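Local coordinates for endonuclease V (Streptomyces avermitilis, PDB 3GOC), which probably repairs deaminated DNA, cutting the strand at the second phosphodiester bond 3' to a deoxyinosine in a magnesium-dependent reaction, at residues D22-R27 against R122-A127; G44-Y49 against V112-G117; F146-E151 against A161-G166; R172-Q177 against H199-T204. All blocks are in the same frame, centred on the assembly; numbering follows the deposited sequence.

Contact 1: residues D22-R27 against R122-A127; sequences DELRGR and RRFGLA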
loop_
_atom_site.group_PDB
_atom_site.type_symbol
_atom_site.label_atom_id
_atom_site.label_comp_id
_atom_site.label_asym_id
_atom_site.label_seq_id
_atom_site.Cartn_x
_atom_site.Cartn_y
_atom_site.Cartn_z
ATOM N N ASP A 22 7.691 30.910 1.451
ATOM C CA ASP A 22 7.177 31.178 2.790
ATOM C C ASP A 22 5.697 31.553 2.782
ATOM O O ASP A 22 4.978 31.282 3.743
ATOM C CB ASP A 22 7.992 32.279 3.475
ATOM C CG ASP A 22 9.426 31.859 3.748
ATOM O OD1 ASP A 22 9.675 30.643 3.898
ATOM O OD2 ASP A 22 10.300 32.744 3.830
ATOM N N GLU A 23 5.241 32.166 1.697
ATOM C CA GLU A 23 3.846 32.570 1.588
ATOM C C GLU A 23 2.932 31.403 1.216
ATOM O O GLU A 23 1.856 31.243 1.795
ATOM C CB GLU A 23 3.717 33.697 0.564
ATOM C CG GLU A 23 4.452 34.967 0.985
ATOM C CD GLU A 23 4.694 35.932 -0.163
ATOM O OE1 GLU A 23 5.288 37.008 0.073
ATOM O OE2 GLU A 23 4.297 35.617 -1.304
ATOM N N LEU A 24 3.364 30.584 0.261
ATOM C CA LEU A 24 2.565 29.444 -0.179
ATOM C C LEU A 24 2.570 28.265 0.795
ATOM O O LEU A 24 1.649 27.446 0.785
ATOM C CB LEU A 24 3.037 28.963 -1.557
ATOM C CG LEU A 24 2.775 29.886 -2.751
ATOM C CD1 LEU A 24 3.295 29.233 -4.024
ATOM C CD2 LEU A 24 1.279 30.166 -2.869
ATOM N N ARG A 25 3.596 28.181 1.635
ATOM C CA ARG A 25 3.696 27.086 2.596
ATOM C C ARG A 25 2.505 27.102 3.546
ATOM O O ARG A 25 2.112 26.064 4.077
ATOM C CB ARG A 25 4.988 27.197 3.405
ATOM C CG ARG A 25 5.337 25.934 4.176
ATOM C CD ARG A 25 6.131 26.250 5.434
ATOM N NE ARG A 25 7.187 27.230 5.189
ATOM C CZ ARG A 25 8.031 27.663 6.120
ATOM N NH1 ARG A 25 8.959 28.557 5.811
ATOM N NH2 ARG A 25 7.947 27.197 7.359
ATOM N N GLY A 26 1.939 28.287 3.756
ATOM C CA GLY A 26 0.800 28.422 4.644
ATOM C C GLY A 26 -0.465 27.774 4.115
ATOM O O GLY A 26 -1.458 27.659 4.834
ATOM N N ARG A 27 -0.440 27.348 2.857
ATOM C CA ARG A 27 -1.605 26.709 2.264
ATOM C C ARG A 27 -1.509 25.188 2.353
ATOM O O ARG A 27 -2.469 24.484 2.052
ATOM C CB ARG A 27 -1.761 27.146 0.803
ATOM C CG ARG A 27 -2.056 28.636 0.642
ATOM C CD ARG A 27 -3.229 28.876 -0.295
ATOM N NE ARG A 27 -2.868 28.729 -1.701
ATOM C CZ ARG A 27 -2.130 29.605 -2.374
ATOM N NH1 ARG A 27 -1.849 29.396 -3.655
ATOM N NH2 ARG A 27 -1.683 30.696 -1.769
ATOM N N ARG A 122 13.152 24.618 3.487
ATOM C CA ARG A 122 12.097 25.534 3.894
ATOM C C ARG A 122 10.760 24.813 3.999
ATOM O O ARG A 122 9.695 25.435 3.979
ATOM C CB ARG A 122 11.988 26.708 2.916
ATOM C CG ARG A 122 12.858 27.900 3.286
ATOM C CD ARG A 122 12.611 29.075 2.353
ATOM N NE ARG A 122 12.450 30.332 3.079
ATOM C CZ ARG A 122 13.412 30.926 3.780
ATOM N NH1 ARG A 122 14.617 30.381 3.856
ATOM N NH2 ARG A 122 13.165 32.072 4.399
ATOM N N ARG A 123 10.829 23.491 4.114
ATOM C CA ARG A 123 9.639 22.656 4.231
ATOM C C ARG A 123 8.666 22.921 3.085
ATOM O O ARG A 123 7.450 22.855 3.260
ATOM C CB ARG A 123 8.950 22.923 5.572
ATOM C CG ARG A 123 9.858 22.752 6.785
ATOM C CD ARG A 123 10.224 21.292 7.019
ATOM N NE ARG A 123 11.024 21.120 8.235
ATOM C CZ ARG A 123 12.335 21.323 8.314
ATOM N NH1 ARG A 123 13.021 21.702 7.243
ATOM N NH2 ARG A 123 12.962 21.160 9.470
ATOM N N PHE A 124 9.200 23.214 1.906
ATOM C CA PHE A 124 8.345 23.489 0.760
ATOM C C PHE A 124 9.000 23.049 -0.543
ATOM O O PHE A 124 9.279 23.867 -1.422
ATOM C CB PHE A 124 8.006 24.983 0.714
ATOM C CG PHE A 124 6.818 25.307 -0.150
ATOM C CD1 PHE A 124 6.970 26.043 -1.322
ATOM C CD2 PHE A 124 5.540 24.908 0.230
ATOM C CE1 PHE A 124 5.865 26.363 -2.113
ATOM C CE2 PHE A 124 4.426 25.219 -0.550
ATOM C CZ PHE A 124 4.586 25.955 -1.717
ATOM N N GLY A 125 9.243 21.747 -0.656
ATOM C CA GLY A 125 9.850 21.204 -1.858
ATOM C C GLY A 125 8.828 21.024 -2.968
ATOM O O GLY A 125 7.651 21.353 -2.803
ATOM N N LEU A 126 9.280 20.472 -4.088
ATOM C CA LEU A 126 8.447 20.259 -5.267
ATOM C C LEU A 126 7.046 19.709 -5.009
ATOM O O LEU A 126 6.054 20.264 -5.484
ATOM C CB LEU A 126 9.174 19.331 -6.241
ATOM C CG LEU A 126 8.417 18.934 -7.509
ATOM C CD1 LEU A 126 8.218 20.165 -8.385
ATOM C CD2 LEU A 126 9.208 17.864 -8.256
ATOM N N ALA A 127 6.960 18.615 -4.262
ATOM C CA ALA A 127 5.667 18.012 -3.992
ATOM C C ALA A 127 4.705 18.942 -3.259
ATOM O O ALA A 127 3.514 18.983 -3.575
ATOM C CB ALA A 127 5.842 16.712 -3.214
#

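Contact 2: residues G44-Y49 against V112-G117; sequences GVDVAY and VCDGYG. With MG (magnesium ion), chain D; MG (magnesium ion), chain C.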
loop_
_atom_site.group_PDB
_atom_site.type_symbol
_atom_site.label_atom_id
_atom_site.label_comp_id
_atom_site.label_asym_id
_atom_site.label_seq_id
_atom_site.Cartn_x
_atom_site.Cartn_y
_atom_site.Cartn_z
ATOM N N GLY A 44 2.287 9.721 -11.650
ATOM C CA GLY A 44 3.677 10.040 -11.425
ATOM C C GLY A 44 4.058 11.250 -12.259
ATOM O O GLY A 44 3.549 11.435 -13.361
ATOM N N VAL A 45 4.931 12.094 -11.722
ATOM C CA VAL A 45 5.407 13.257 -12.450
ATOM C C VAL A 45 6.917 13.269 -12.324
ATOM O O VAL A 45 7.469 12.922 -11.277
ATOM C CB VAL A 45 4.849 14.591 -11.886
ATOM C CG1 VAL A 45 3.391 14.758 -12.279
ATOM C CG2 VAL A 45 5.001 14.625 -10.377
ATOM N N ASP A 46 7.580 13.641 -13.408
ATOM C CA ASP A 46 9.036 13.720 -13.413
ATOM C C ASP A 46 9.452 14.641 -14.546
ATOM O O ASP A 46 8.666 14.919 -15.448
ATOM C CB ASP A 46 9.652 12.338 -13.624
ATOM C CG ASP A 46 11.131 12.331 -13.377
ATOM O OD1 ASP A 46 11.821 11.485 -13.987
ATOM O OD2 ASP A 46 11.619 13.162 -12.564
ATOM N N VAL A 47 10.685 15.127 -14.491
ATOM C CA VAL A 47 11.183 16.005 -15.532
ATOM C C VAL A 47 12.577 15.610 -15.986
ATOM O O VAL A 47 13.300 14.884 -15.296
ATOM C CB VAL A 47 11.214 17.479 -15.061
ATOM C CG1 VAL A 47 9.819 17.914 -14.624
ATOM C CG2 VAL A 47 12.200 17.637 -13.919
ATOM N N ALA A 48 12.930 16.081 -17.174
ATOM C CA ALA A 48 14.239 15.834 -17.758
ATOM C C ALA A 48 14.727 17.175 -18.290
ATOM O O ALA A 48 14.015 17.852 -19.028
ATOM C CB ALA A 48 14.129 14.818 -18.900
ATOM N N TYR A 49 15.932 17.566 -17.892
ATOM C CA TYR A 49 16.517 18.826 -18.335
ATOM C C TYR A 49 17.478 18.595 -19.485
ATOM O O TYR A 49 18.255 17.642 -19.470
ATOM C CB TYR A 49 17.289 19.498 -17.196
ATOM C CG TYR A 49 16.421 20.082 -16.114
ATOM C CD1 TYR A 49 15.985 19.305 -15.042
ATOM C CD2 TYR A 49 16.016 21.413 -16.172
ATOM C CE1 TYR A 49 15.163 19.840 -14.054
ATOM C CE2 TYR A 49 15.198 21.959 -15.192
ATOM C CZ TYR A 49 14.775 21.171 -14.139
ATOM O OH TYR A 49 13.964 21.712 -13.171
ATOM N N VAL A 112 2.415 11.612 -7.314
ATOM C CA VAL A 112 3.638 11.132 -6.682
ATOM C C VAL A 112 4.821 11.743 -7.429
ATOM O O VAL A 112 5.053 11.438 -8.599
ATOM C CB VAL A 112 3.726 9.585 -6.746
ATOM C CG1 VAL A 112 4.984 9.098 -6.035
ATOM C CG2 VAL A 112 2.475 8.970 -6.110
ATOM N N CYS A 113 5.559 12.620 -6.752
ATOM C CA CYS A 113 6.719 13.274 -7.354
ATOM C C CYS A 113 8.004 12.526 -7.052
ATOM O O CYS A 113 8.161 11.947 -5.978
ATOM C CB CYS A 113 6.859 14.702 -6.822
ATOM S SG CYS A 113 5.460 15.774 -7.157
ATOM N N ASP A 114 8.915 12.522 -8.021
ATOM C CA ASP A 114 10.217 11.894 -7.828
ATOM C C ASP A 114 11.023 13.015 -7.185
ATOM O O ASP A 114 11.708 13.781 -7.866
ATOM C CB ASP A 114 10.844 11.514 -9.167
ATOM C CG ASP A 114 12.235 10.930 -9.013
ATOM O OD1 ASP A 114 13.021 10.962 -9.989
ATOM O OD2 ASP A 114 12.558 10.430 -7.918
ATOM N N GLY A 115 10.927 13.109 -5.867
ATOM C CA GLY A 115 11.603 14.170 -5.155
ATOM C C GLY A 115 11.075 14.303 -3.744
ATOM O O GLY A 115 10.723 13.303 -3.117
ATOM N N TYR A 116 10.998 15.538 -3.257
ATOM C CA TYR A 116 10.570 15.795 -1.886
ATOM C C TYR A 116 9.430 16.800 -1.710
ATOM O O TYR A 116 9.169 17.639 -2.575
ATOM C CB TYR A 116 11.766 16.292 -1.058
ATOM C CG TYR A 116 13.069 15.542 -1.289
ATOM C CD1 TYR A 116 13.871 15.822 -2.393
ATOM C CD2 TYR A 116 13.482 14.540 -0.419
ATOM C CE1 TYR A 116 15.053 15.120 -2.629
ATOM C CE2 TYR A 116 14.662 13.830 -0.641
ATOM C CZ TYR A 116 15.439 14.122 -1.747
ATOM O OH TYR A 116 16.586 13.401 -1.983
ATOM N N GLY A 117 8.759 16.689 -0.567
ATOM C CA GLY A 117 7.682 17.598 -0.219
ATOM C C GLY A 117 8.153 18.431 0.967
ATOM O O GLY A 117 8.954 19.350 0.807
HETATM MG MG MG D . 14.012 12.753 -12.066
HETATM MG MG MG C . 13.999 11.185 -13.898
HETATM O O HOH W 1 8.571 14.721 -9.718
HETATM O O HOH W 2 10.970 15.133 -10.574
HETATM O O HOH W 3 14.433 12.441 -15.781
HETATM O O HOH W 4 13.545 9.668 -12.169
HETATM O O HOH W 5 13.136 14.153 -10.106
HETATM O O HOH W 6 15.527 12.729 -10.093
HETATM O O HOH W 7 16.286 10.841 -13.697
#

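Contact 3: residues F146-E151 against A161-G166; sequences FTFSYE and APLLAG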
loop_
_atom_site.group_PDB
_atom_site.type_symbol
_atom_site.label_atom_id
_atom_site.label_comp_id
_atom_site.label_asym_id
_atom_site.label_seq_id
_atom_site.Cartn_x
_atom_site.Cartn_y
_atom_site.Cartn_z
ATOM N N PHE A 146 19.198 13.012 0.456
ATOM C CA PHE A 146 19.646 14.398 0.416
ATOM C C PHE A 146 20.575 14.586 1.616
ATOM O O PHE A 146 21.473 13.777 1.841
ATOM C CB PHE A 146 18.452 15.354 0.521
ATOM C CG PHE A 146 18.800 16.791 0.238
ATOM C CD1 PHE A 146 18.264 17.815 1.014
ATOM C CD2 PHE A 146 19.655 17.120 -0.811
ATOM C CE1 PHE A 146 18.581 19.151 0.755
ATOM C CE2 PHE A 146 19.978 18.451 -1.082
ATOM C CZ PHE A 146 19.439 19.468 -0.298
ATOM N N THR A 147 20.347 15.635 2.398
ATOM C CA THR A 147 21.177 15.898 3.564
ATOM C C THR A 147 20.493 15.475 4.870
ATOM O O THR A 147 20.966 15.793 5.961
ATOM C CB THR A 147 21.537 17.394 3.639
ATOM O OG1 THR A 147 22.458 17.616 4.712
ATOM C CG2 THR A 147 20.283 18.224 3.863
ATOM N N PHE A 148 19.387 14.747 4.757
ATOM C CA PHE A 148 18.650 14.296 5.929
ATOM C C PHE A 148 19.258 13.027 6.524
ATOM O O PHE A 148 19.975 12.292 5.844
ATOM C CB PHE A 148 17.183 14.056 5.555
ATOM C CG PHE A 148 16.541 15.228 4.869
ATOM C CD1 PHE A 148 16.066 15.114 3.563
ATOM C CD2 PHE A 148 16.443 16.461 5.518
ATOM C CE1 PHE A 148 15.503 16.208 2.911
ATOM C CE2 PHE A 148 15.883 17.562 4.878
ATOM C CZ PHE A 148 15.412 17.441 3.570
ATOM N N SER A 149 18.972 12.775 7.796
ATOM C CA SER A 149 19.509 11.598 8.462
ATOM C C SER A 149 18.403 10.623 8.831
ATOM O O SER A 149 17.231 10.990 8.906
ATOM C CB SER A 149 20.260 12.006 9.727
ATOM O OG SER A 149 19.363 12.505 10.700
ATOM N N TYR A 150 18.786 9.376 9.064
ATOM C CA TYR A 150 17.821 8.357 9.423
ATOM C C TYR A 150 18.509 7.111 9.943
ATOM O O TYR A 150 19.647 6.813 9.574
ATOM C CB TYR A 150 16.965 7.997 8.202
ATOM C CG TYR A 150 17.726 7.270 7.108
ATOM C CD1 TYR A 150 17.653 5.883 6.987
ATOM C CD2 TYR A 150 18.517 7.973 6.196
ATOM C CE1 TYR A 150 18.343 5.211 5.979
ATOM C CE2 TYR A 150 19.219 7.309 5.186
ATOM C CZ TYR A 150 19.123 5.929 5.085
ATOM O OH TYR A 150 19.795 5.263 4.083
ATOM N N GLU A 151 17.811 6.403 10.820
ATOM C CA GLU A 151 18.302 5.147 11.369
ATOM C C GLU A 151 17.847 4.107 10.354
ATOM O O GLU A 151 16.781 4.259 9.752
ATOM C CB GLU A 151 17.636 4.849 12.716
ATOM C CG GLU A 151 17.928 5.857 13.817
ATOM C CD GLU A 151 19.332 5.731 14.377
ATOM O OE1 GLU A 151 19.670 6.488 15.315
ATOM O OE2 GLU A 151 20.100 4.877 13.883
ATOM N N ALA A 161 11.414 4.227 9.063
ATOM C CA ALA A 161 12.173 4.900 10.105
ATOM C C ALA A 161 12.055 6.388 9.826
ATOM O O ALA A 161 11.914 6.805 8.680
ATOM C CB ALA A 161 13.631 4.463 10.066
ATOM N N PRO A 162 12.086 7.210 10.874
ATOM C CA PRO A 162 11.982 8.657 10.691
ATOM C C PRO A 162 13.122 9.243 9.856
ATOM O O PRO A 162 14.287 8.866 10.019
ATOM C CB PRO A 162 12.006 9.185 12.126
ATOM C CG PRO A 162 11.399 8.059 12.910
ATOM C CD PRO A 162 12.062 6.856 12.303
ATOM N N LEU A 163 12.777 10.149 8.945
ATOM C CA LEU A 163 13.771 10.841 8.127
ATOM C C LEU A 163 13.856 12.205 8.808
ATOM O O LEU A 163 12.853 12.907 8.916
ATOM C CB LEU A 163 13.278 10.997 6.685
ATOM C CG LEU A 163 14.286 11.619 5.712
ATOM C CD1 LEU A 163 15.531 10.739 5.610
ATOM C CD2 LEU A 163 13.637 11.783 4.337
ATOM N N LEU A 164 15.048 12.584 9.260
ATOM C CA LEU A 164 15.202 13.831 10.004
ATOM C C LEU A 164 16.003 14.972 9.388
ATOM O O LEU A 164 17.019 14.758 8.731
ATOM C CB LEU A 164 15.814 13.515 11.374
ATOM C CG LEU A 164 15.183 12.394 12.205
ATOM C CD1 LEU A 164 15.960 12.220 13.508
ATOM C CD2 LEU A 164 13.732 12.713 12.498
ATOM N N ALA A 165 15.525 16.191 9.626
ATOM C CA ALA A 165 16.202 17.403 9.187
ATOM C C ALA A 165 16.633 17.970 10.533
ATOM O O ALA A 165 15.866 18.663 11.202
ATOM C CB ALA A 165 15.232 18.348 8.492
ATOM N N GLY A 166 17.856 17.651 10.938
ATOM C CA GLY A 166 18.323 18.094 12.236
ATOM C C GLY A 166 17.733 17.112 13.232
ATOM O O GLY A 166 18.197 15.977 13.342
HETATM O O HOH W 8 19.827 16.392 8.959
HETATM O O HOH W 9 19.734 14.969 11.583
HETATM O O HOH W 10 15.470 7.587 12.053
#

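Contact 4: residues R172-Q177 against H199-T204; sequences RALRTQ and HTLALT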
loop_
_atom_site.group_PDB
_atom_site.type_symbol
_atom_site.label_atom_id
_atom_site.label_comp_id
_atom_site.label_asym_id
_atom_site.label_seq_id
_atom_site.Cartn_x
_atom_site.Cartn_y
_atom_site.Cartn_z
ATOM N N ARG A 172 9.943 9.740 5.985
ATOM C CA ARG A 172 10.359 8.429 6.464
ATOM C C ARG A 172 11.189 7.668 5.453
ATOM O O ARG A 172 10.965 7.775 4.248
ATOM C CB ARG A 172 9.144 7.565 6.809
ATOM C CG ARG A 172 8.382 8.000 8.035
ATOM C CD ARG A 172 7.122 7.177 8.195
ATOM N NE ARG A 172 6.282 7.697 9.267
ATOM C CZ ARG A 172 5.011 7.351 9.449
ATOM N NH1 ARG A 172 4.322 7.879 10.453
ATOM N NH2 ARG A 172 4.431 6.489 8.622
ATOM N N ALA A 173 12.159 6.909 5.948
ATOM C CA ALA A 173 12.947 6.055 5.077
ATOM C C ALA A 173 12.039 4.822 5.058
ATOM O O ALA A 173 11.663 4.305 6.114
ATOM C CB ALA A 173 14.288 5.730 5.711
ATOM N N LEU A 174 11.663 4.370 3.868
ATOM C CA LEU A 174 10.751 3.239 3.738
ATOM C C LEU A 174 11.350 2.088 2.954
ATOM O O LEU A 174 11.837 2.277 1.840
ATOM C CB LEU A 174 9.471 3.700 3.036
ATOM C CG LEU A 174 8.389 2.648 2.791
ATOM C CD1 LEU A 174 7.786 2.220 4.123
ATOM C CD2 LEU A 174 7.306 3.230 1.885
ATOM N N ARG A 175 11.305 0.895 3.540
ATOM C CA ARG A 175 11.828 -0.298 2.892
ATOM C C ARG A 175 10.772 -0.776 1.900
ATOM O O ARG A 175 9.757 -1.346 2.303
ATOM C CB ARG A 175 12.092 -1.393 3.939
ATOM C CG ARG A 175 12.844 -2.603 3.398
ATOM C CD ARG A 175 14.339 -2.323 3.286
ATOM N NE ARG A 175 14.965 -2.170 4.602
ATOM C CZ ARG A 175 16.249 -1.875 4.795
ATOM N NH1 ARG A 175 17.056 -1.696 3.759
ATOM N NH2 ARG A 175 16.730 -1.748 6.025
ATOM N N THR A 176 10.991 -0.533 0.607
ATOM C CA THR A 176 10.034 -0.962 -0.411
ATOM C C THR A 176 10.359 -2.362 -0.909
ATOM O O THR A 176 9.492 -3.060 -1.424
ATOM C CB THR A 176 9.992 0.028 -1.601
ATOM O OG1 THR A 176 11.328 0.306 -2.042
ATOM C CG2 THR A 176 9.318 1.333 -1.182
ATOM N N GLN A 177 11.615 -2.772 -0.752
ATOM C CA GLN A 177 12.030 -4.114 -1.147
ATOM C C GLN A 177 12.901 -4.721 -0.049
ATOM O O GLN A 177 13.811 -4.075 0.473
ATOM C CB GLN A 177 12.787 -4.089 -2.475
ATOM C CG GLN A 177 11.891 -3.906 -3.701
ATOM C CD GLN A 177 10.837 -4.997 -3.826
ATOM O OE1 GLN A 177 11.128 -6.182 -3.640
ATOM N NE2 GLN A 177 9.609 -4.605 -4.153
ATOM N N HIS A 199 0.788 4.297 -0.065
ATOM C CA HIS A 199 0.771 4.449 -1.517
ATOM C C HIS A 199 2.100 4.017 -2.117
ATOM O O HIS A 199 2.145 3.362 -3.159
ATOM C CB HIS A 199 0.467 5.901 -1.898
ATOM C CG HIS A 199 -0.998 6.213 -1.923
ATOM N ND1 HIS A 199 -1.813 5.860 -2.978
ATOM C CD2 HIS A 199 -1.804 6.785 -0.999
ATOM C CE1 HIS A 199 -3.061 6.201 -2.700
ATOM N NE2 HIS A 199 -3.082 6.763 -1.505
ATOM N N THR A 200 3.193 4.383 -1.457
ATOM C CA THR A 200 4.510 4.023 -1.958
ATOM C C THR A 200 4.670 2.500 -1.994
ATOM O O THR A 200 5.195 1.952 -2.970
ATOM C CB THR A 200 5.615 4.682 -1.095
ATOM O OG1 THR A 200 5.426 6.105 -1.104
ATOM C CG2 THR A 200 6.996 4.388 -1.659
ATOM N N LEU A 201 4.219 1.812 -0.945
ATOM C CA LEU A 201 4.320 0.348 -0.925
ATOM C C LEU A 201 3.445 -0.250 -2.025
ATOM O O LEU A 201 3.853 -1.185 -2.713
ATOM C CB LEU A 201 3.884 -0.217 0.431
ATOM C CG LEU A 201 4.801 0.057 1.628
ATOM C CD1 LEU A 201 4.176 -0.540 2.882
ATOM C CD2 LEU A 201 6.187 -0.548 1.378
ATOM N N ALA A 202 2.243 0.295 -2.198
ATOM C CA ALA A 202 1.336 -0.216 -3.217
ATOM C C ALA A 202 1.891 -0.016 -4.625
ATOM O O ALA A 202 1.487 -0.709 -5.559
ATOM C CB ALA A 202 -0.032 0.445 -3.082
ATOM N N LEU A 203 2.818 0.928 -4.776
ATOM C CA LEU A 203 3.424 1.210 -6.080
ATOM C C LEU A 203 4.741 0.474 -6.281
ATOM O O LEU A 203 5.364 0.586 -7.336
ATOM C CB LEU A 203 3.665 2.717 -6.227
ATOM C CG LEU A 203 2.415 3.582 -6.358
ATOM C CD1 LEU A 203 2.772 5.063 -6.233
ATOM C CD2 LEU A 203 1.769 3.302 -7.707
ATOM N N THR A 204 5.148 -0.292 -5.272
ATOM C CA THR A 204 6.416 -1.016 -5.328
ATOM C C THR A 204 6.362 -2.525 -5.045
ATOM O O THR A 204 7.269 -3.074 -4.420
ATOM C CB THR A 204 7.432 -0.394 -4.342
ATOM O OG1 THR A 204 6.841 -0.296 -3.043
ATOM C CG2 THR A 204 7.829 1.002 -4.794
#

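Contact 1: residues D22-R27 against R122-A127
Asp22 and Arg122 form the charged half of this contact. Arg122 grips the carboxylate side-on: NE donates to OD1 of Asp22 at 2.9 Å, and NH2 of Arg122 donates to the syn lone pair of Asp22 OD2 at 3.0 Å. The NH2 bond is the straighter, at 160°. Arg25 joins from the same turn of chain, with NH1 on Asp22 OD1 at 2.9 Å. The two arginines reach OD1 from opposite faces of the carboxylate plane. One carboxylate thus serves both and probably offsets their like charges. A leucine in place of Asp22 would probably leave the two guanidinium groups close together without their shared counter-charge, free to turn.

The other half is made by the contacts of the Phe124 ring. CZ of Phe124 meets CB of Leu24 at 3.4 Å, and CD2 of Phe124 lies 3.7 Å from CA of Arg25. Phe124 CG is anti to the backbone N (chi1 -162°), which carries the ring toward the helix end. The backbone N of Arg25 sits over one ring face.

Helix 14-24 is thus joined to the loop leading into helix 126-134, where Gly125 is the N-cap. Leu24 also packs on His129 and Leu133 of that helix, and the Phe124 ring meets His129.

Contact 2: residues G44-Y49 against V112-G117
Asp46 and Asp114 meet beside a pair of magnesium ions. Asp46 bridges the pair: OD1 binds one ion at 2.2 Å, and OD2 of Asp46 binds the other at 2.5 Å. Asp217 completes the protein ligands of the OD1-bound ion, together with three waters. Asp114 belongs to the site of the ion held by Asp46 OD2, with its own OD1 at a long 2.9 Å from that magnesium. A water on each ion donates to Asp114 OD1, so this carboxylate also acts through the second shell. The carboxylate oxygens Asp46 OD2 and Asp114 OD1 are 3.7 Å apart, and the metal charge beside both probably offsets their repulsion. In both residues CG is anti to the backbone N (chi1 -169° and 177°), which turns the two carboxylates to the metals.

The aspartates lie on adjacent parallel strands, 41-49 and 110-114, inner strands of the sheet of this RNase H-like fold. Such paired aspartates on neighbouring strands are characteristic of two-metal nucleases of the superfamily.

The strands are held in register just before the metal site. Val45 N donates to Val112 O at 3.2 Å. Beyond this pair the strands spread, and a water takes over: it donates to Val45 O and accepts from Asp114 N. On the sheet face away from the ions, Val45 CG2 touches Cys113 SG at 3.4 Å. Asp114 is the centre of an inverse gamma turn. Helix 211-228 lies over the metal side, where Ala216 touches Asp46 and Thr213 touches Asp114.

Contact 3: residues F146-E151 against A161-G166
Phe148 and Leu163 make the main fit between these two segments. CB of Phe148 lies against Leu163 CD1 at 3.7 Å, and the two side chains cross at a slant. The aromatic ring then runs past the strand toward Ala165, whose CB touches Phe148 CD2 at 3.7 Å. The ring therefore fits a shallow hollow between the leucine branches and the alanine methyl. Leu164 O comes in at the ring edge, near its plane. Phe148 CG is anti to its own carbonyl carbon (chi1 -52°), which aims the ring at this hollow. A serine instead of Phe148 would probably open a gap beside Leu163 and take away the ring that packs on the Ala165 methyl.

The segments belong to a beta hairpin at one end of the central sheet, made of the short, weakly bonded strand 149-150 and strand 160-165. Ser149 and Leu164 are its hydrogen-bonded antiparallel pair. Ser149 N donates to Leu164 O at 2.9 Å, and Leu164 N returns a nearly straight bond to Ser149 O at 2.7 Å.

Farther along, CB of Tyr150 rests near Pro162 O at 3.4 Å and Leu163 CD1 at 4.0 Å. The tyrosine ring leads away from this strand to meet Phe184 edge-to-face. Where the strands part, a water joins Glu151 N to Pro162 O. At the other end a second water links Thr147 O, Leu164 O and Gly166 N.

Contact 4: residues R172-Q177 against H199-T204
Leu174 and Thr200 begin the apolar part of this contact. The CD2 branch of Leu174 lies 3.7 Å from both CB and CG2 of Thr200, the two side chains running past each other in opposite directions. Leu201 comes in beside them, and its CD2 meets Leu174 CD2 at 4.0 Å. That same Leu201 methyl also lies against Arg175 O. Leu174 CG is anti to the backbone N (chi1 179°), which carries CD2 out to the helix.

Thr176 continues the layer. Its CG2 approaches Thr200 CG2 at 3.9 Å. Thr176 and Thr204 cross at about a right angle. Thr204 OG1 lies 3.5 Å from both CB and CG2 of Thr176, and the CG2 methyls of the two threonines meet.

The contact packs the C-terminal end of helix 193-202 against the end of strand 168-174 and the loop after it. This is a helix-on-sheet interface of the alpha/beta fold. The neighbouring strand 183-189 forms part of its floor, with Val185 touching Leu174 and Thr200.

Polar links surround the apolar layer. NE2 of Gln177 makes a weak, bent bond to Thr204 O at 2.8 Å, and another weak one to Tyr207 O. The Gln177 chain bends at chi2 (-58°), which folds its amide toward Thr204, just past the helix. Arg157 bonds to Thr176 O, Leu201 O and Thr204 OG1, thereby tying both segments together. The hydroxyl of Thr176 pairs with Arg208 O, and that of Thr200 with Ala196 O. On the dimer side, Leu201 packs on Arg27 of the second subunit.

Overall arrangement
Contact 2 holds the magnesium site near the centre of the chain, and the other contacts lie around it. Contact 1 is about 16 Å away between centres. The two join where Gly125 N probably bonds to Gly117 O at 2.8 Å and Ala127 N probably to Tyr116 O at 2.9 Å. Contacts 3 and 4 share the far part of the sheet, where Ala161 O meets Ala173 N at 2.7 Å. Tyr116 packs on Phe148 between contacts 2 and 3. Val112 touches Leu203 between contacts 2 and 4, and the Thr200 side chain is about 10 Å from that of Asp114. The bound polyol lies about 9 Å from the Gln177 side chain.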